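Local atomic coordinates of extracellular solute-binding protein family 1 (Pseudothermotoga lettingae, PDB entry 5CI5), a protein that binds alpha-D-tagatose and probably delivers such a sugar to an ABC transporter as its extracellular solute-binding component. Residues L140-K145 with D249-M254. Residues are numbered along the deposited sequence; the frame is centred on the assembly and turned at random.
Sequences LLLYNK and DYRNMM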
ATOM      1  N   LEU A 140      -6.548  -2.181  -6.162  1.00  7.38           N
ATOM      2  CA  LEU A 140      -7.718  -2.637  -6.914  1.00  6.27           C
ATOM      3  C   LEU A 140      -8.994  -2.156  -6.255  1.00  8.00           C
ATOM      4  O   LEU A 140      -8.966  -1.607  -5.147  1.00  8.30           O
ATOM      5  CB  LEU A 140      -7.741  -4.164  -6.999  1.00  9.50           C
ATOM      6  CG  LEU A 140      -6.520  -4.845  -7.612  1.00 18.72           C
ATOM      7  CD1 LEU A 140      -6.474  -6.299  -7.191  1.00 20.55           C
ATOM      8  CD2 LEU A 140      -6.565  -4.723  -9.111  1.00 16.42           C
ATOM      9  N   LEU A 141     -10.107  -2.367  -6.946  1.00  8.98           N
ATOM     10  CA  LEU A 141     -11.407  -2.249  -6.303  1.00  9.65           C
ATOM     11  C   LEU A 141     -11.622  -3.487  -5.435  1.00  8.65           C
ATOM     12  O   LEU A 141     -11.577  -4.611  -5.931  1.00 11.15           O
ATOM     13  CB  LEU A 141     -12.512  -2.116  -7.330  1.00  7.55           C
ATOM     14  CG  LEU A 141     -13.907  -1.919  -6.783  1.00  8.24           C
ATOM     15  CD1 LEU A 141     -14.068  -0.504  -6.245  1.00 13.52           C
ATOM     16  CD2 LEU A 141     -14.960  -2.225  -7.839  1.00 10.07           C
ATOM     17  N   LEU A 142     -11.833  -3.240  -4.146  1.00  7.51           N
ATOM     18  CA  LEU A 142     -12.307  -4.237  -3.174  1.00  7.34           C
ATOM     19  C   LEU A 142     -13.794  -4.033  -2.978  1.00  6.64           C
ATOM     20  O   LEU A 142     -14.219  -2.907  -2.762  1.00 10.28           O
ATOM     21  CB  LEU A 142     -11.553  -4.053  -1.848  1.00  8.61           C
ATOM     22  CG  LEU A 142     -11.870  -5.002  -0.699  1.00  8.90           C
ATOM     23  CD1 LEU A 142     -11.352  -6.413  -0.974  1.00 10.44           C
ATOM     24  CD2 LEU A 142     -11.238  -4.451   0.597  1.00  8.97           C
ATOM     25  N   TYR A 143     -14.596  -5.091  -3.083  1.00  9.54           N
ATOM     26  CA  TYR A 143     -16.026  -4.893  -2.976  1.00 12.27           C
ATOM     27  C   TYR A 143     -16.746  -6.076  -2.354  1.00 11.86           C
ATOM     28  O   TYR A 143     -16.249  -7.199  -2.343  1.00 10.14           O
ATOM     29  CB  TYR A 143     -16.607  -4.565  -4.365  1.00  8.72           C
ATOM     30  CG  TYR A 143     -16.560  -5.687  -5.383  1.00  8.99           C
ATOM     31  CD1 TYR A 143     -15.410  -5.913  -6.146  1.00 12.17           C
ATOM     32  CD2 TYR A 143     -17.673  -6.495  -5.617  1.00 13.62           C
ATOM     33  CE1 TYR A 143     -15.362  -6.921  -7.080  1.00 15.17           C
ATOM     34  CE2 TYR A 143     -17.629  -7.514  -6.555  1.00 18.12           C
ATOM     35  CZ  TYR A 143     -16.480  -7.714  -7.288  1.00 22.95           C
ATOM     36  OH  TYR A 143     -16.425  -8.722  -8.222  1.00 24.15           O
ATOM     37  N   ASN A 144     -17.950  -5.772  -1.867  1.00  9.21           N
ATOM     38  CA  ASN A 144     -18.758  -6.645  -1.040  1.00 10.62           C
ATOM     39  C   ASN A 144     -19.892  -7.196  -1.891  1.00 11.36           C
ATOM     40  O   ASN A 144     -20.763  -6.450  -2.325  1.00 11.71           O
ATOM     41  CB  ASN A 144     -19.276  -5.840   0.163  1.00 10.46           C
ATOM     42  CG  ASN A 144     -20.118  -6.666   1.137  1.00 13.92           C
ATOM     43  OD1 ASN A 144     -20.980  -7.442   0.735  1.00 13.89           O
ATOM     44  ND2 ASN A 144     -19.848  -6.506   2.425  1.00 12.87           N
ATOM     45  N   LYS A 145     -19.889  -8.506  -2.111  1.00  8.84           N
ATOM     46  CA  LYS A 145     -20.851  -9.134  -3.003  1.00 12.33           C
ATOM     47  C   LYS A 145     -22.279  -9.066  -2.474  1.00 13.83           C
ATOM     48  O   LYS A 145     -23.223  -8.818  -3.239  1.00 14.63           O
ATOM     49  CB  LYS A 145     -20.456 -10.585  -3.230  1.00 15.58           C
ATOM     50  CG  LYS A 145     -19.252 -10.770  -4.154  1.00 22.36           C
ATOM     51  CD  LYS A 145     -18.960 -12.262  -4.297  1.00 30.70           C
ATOM     52  CE  LYS A 145     -18.354 -12.616  -5.632  1.00 42.31           C
ATOM     53  NZ  LYS A 145     -18.390 -14.100  -5.817  1.00 45.43           N
ATOM     54  N   ASP A 249     -10.148   1.688   7.491  1.00  8.79           N
ATOM     55  CA  ASP A 249     -11.448   1.888   8.115  1.00  8.26           C
ATOM     56  C   ASP A 249     -12.562   1.321   7.222  1.00 10.95           C
ATOM     57  O   ASP A 249     -13.461   0.603   7.686  1.00  9.55           O
ATOM     58  CB  ASP A 249     -11.682   3.374   8.374  1.00  8.97           C
ATOM     59  CG  ASP A 249     -10.580   3.999   9.183  1.00 11.86           C
ATOM     60  OD1 ASP A 249     -10.224   3.408  10.219  1.00 14.18           O
ATOM     61  OD2 ASP A 249     -10.051   5.062   8.775  1.00 11.22           O
ATOM     62  N   TYR A 250     -12.475   1.607   5.930  1.00  9.98           N
ATOM     63  CA  TYR A 250     -13.508   1.146   4.996  1.00  9.15           C
ATOM     64  C   TYR A 250     -13.529  -0.379   4.897  1.00  7.02           C
ATOM     65  O   TYR A 250     -14.604  -0.961   4.726  1.00  8.21           O
ATOM     66  CB  TYR A 250     -13.318   1.787   3.623  1.00  6.27           C
ATOM     67  CG  TYR A 250     -13.449   3.300   3.650  1.00  8.79           C
ATOM     68  CD1 TYR A 250     -14.410   3.918   4.442  1.00  8.27           C
ATOM     69  CD2 TYR A 250     -12.594   4.123   2.901  1.00  7.64           C
ATOM     70  CE1 TYR A 250     -14.533   5.293   4.466  1.00  9.63           C
ATOM     71  CE2 TYR A 250     -12.701   5.491   2.936  1.00  7.87           C
ATOM     72  CZ  TYR A 250     -13.677   6.078   3.721  1.00  8.18           C
ATOM     73  OH  TYR A 250     -13.837   7.432   3.765  1.00 10.60           O
ATOM     74  N   ARG A 251     -12.368  -1.032   4.978  1.00  9.24           N
ATOM     75  CA  ARG A 251     -12.310  -2.493   4.949  1.00  7.54           C
ATOM     76  C   ARG A 251     -13.025  -3.057   6.172  1.00  8.90           C
ATOM     77  O   ARG A 251     -13.773  -4.031   6.084  1.00  8.85           O
ATOM     78  CB  ARG A 251     -10.860  -2.997   4.903  1.00  8.15           C
ATOM     79  CG  ARG A 251     -10.723  -4.496   4.843  1.00  9.81           C
ATOM     80  CD  ARG A 251      -9.276  -4.951   5.031  1.00 10.29           C
ATOM     81  NE  ARG A 251      -8.752  -4.585   6.341  1.00 10.85           N
ATOM     82  CZ  ARG A 251      -7.828  -3.645   6.562  1.00 11.85           C
ATOM     83  NH1 ARG A 251      -7.270  -2.949   5.573  1.00 10.16           N
ATOM     84  NH2 ARG A 251      -7.432  -3.415   7.802  1.00 10.79           N
ATOM     85  N   ASN A 252     -12.793  -2.449   7.331  1.00 10.28           N
ATOM     86  CA  ASN A 252     -13.461  -2.912   8.530  1.00  9.70           C
ATOM     87  C   ASN A 252     -14.970  -2.665   8.474  1.00  8.25           C
ATOM     88  O   ASN A 252     -15.756  -3.488   8.927  1.00 11.08           O
ATOM     89  CB  ASN A 252     -12.809  -2.261   9.750  1.00 11.42           C
ATOM     90  CG  ASN A 252     -11.470  -2.907  10.082  1.00 13.14           C
ATOM     91  OD1 ASN A 252     -11.387  -4.121  10.167  1.00 17.05           O
ATOM     92  ND2 ASN A 252     -10.416  -2.104  10.209  1.00 21.16           N
HETATM   93  N   MSE A 253     -15.380  -1.567   7.855  1.00 10.29           N
HETATM   94  CA  MSE A 253     -16.800  -1.283   7.684  1.00  7.93           C
HETATM   95  C   MSE A 253     -17.388  -2.229   6.656  1.00  8.99           C
HETATM   96  O   MSE A 253     -18.555  -2.651   6.774  1.00 11.99           O
HETATM   97  CB  MSE A 253     -17.014   0.164   7.267  1.00  8.91           C
HETATM   98  CG  MSE A 253     -16.594   1.153   8.342  1.00  8.43           C
HETATM   99 SE   MSE A 253     -16.734   2.974   7.722  0.78 17.71          SE
HETATM  100  CE  MSE A 253     -15.836   3.867   9.192  1.00 26.84           C
HETATM  101  N   MSE A 254     -16.593  -2.588   5.656  1.00  9.53           N
HETATM  102  CA  MSE A 254     -17.064  -3.526   4.657  1.00  8.60           C
HETATM  103  C   MSE A 254     -17.383  -4.880   5.326  1.00 12.10           C
HETATM  104  O   MSE A 254     -18.354  -5.549   4.971  1.00 10.25           O
HETATM  105  CB  MSE A 254     -16.033  -3.689   3.538  1.00 10.24           C
HETATM  106  CG  MSE A 254     -16.524  -4.559   2.426  1.00  7.55           C
HETATM  107 SE   MSE A 254     -15.250  -4.685   0.951  0.70 11.89          SE
HETATM  108  CE  MSE A 254     -15.192  -2.798   0.448  1.00 12.08           C
TER
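The selenomethionine Met254 reaches from helix 247-255 onto strand 140-144, between the side chains of Leu142 and Asn144. This is the tight part of the contact. SE of Met254 lies 3.8 Å from CG of Leu142 and 3.9 Å from the backbone C of Tyr143. Its side chain runs extended to SE and then bends (chi3 -61°), which brings CE to 3.4 Å from the backbone O of Leu142. Asn144 passes Met254 in the opposite direction, with its CB 3.8 Å from Met254 CG. Its ND2 also gives a weak, bent hydrogen bond to Met254 O (3.1 Å, 125° at the hydrogen). ND2 has a second partner in Asn257 OD1. Asn144 is the N-cap of helix 145-150, its OD1 bonded to Met147 N. One amide thus links two helix ends.

Packing is looser at Arg251, where the nearest approach is CG to Leu142 CD2, 4.3 Å. The guanidinium turns off the strand and forms a salt bridge with Asp248. The Arg251 side chain is about 7 Å from the bound tagatose.

In this solute-binding fold, strand 140-144 is the middle of an antiparallel sheet, between 261-264 and 283-286. Helix 247-255 packs nearly along it (24° between the short axes), with Met254 also touching Ala262 and Arg251 resting on helix 268-275.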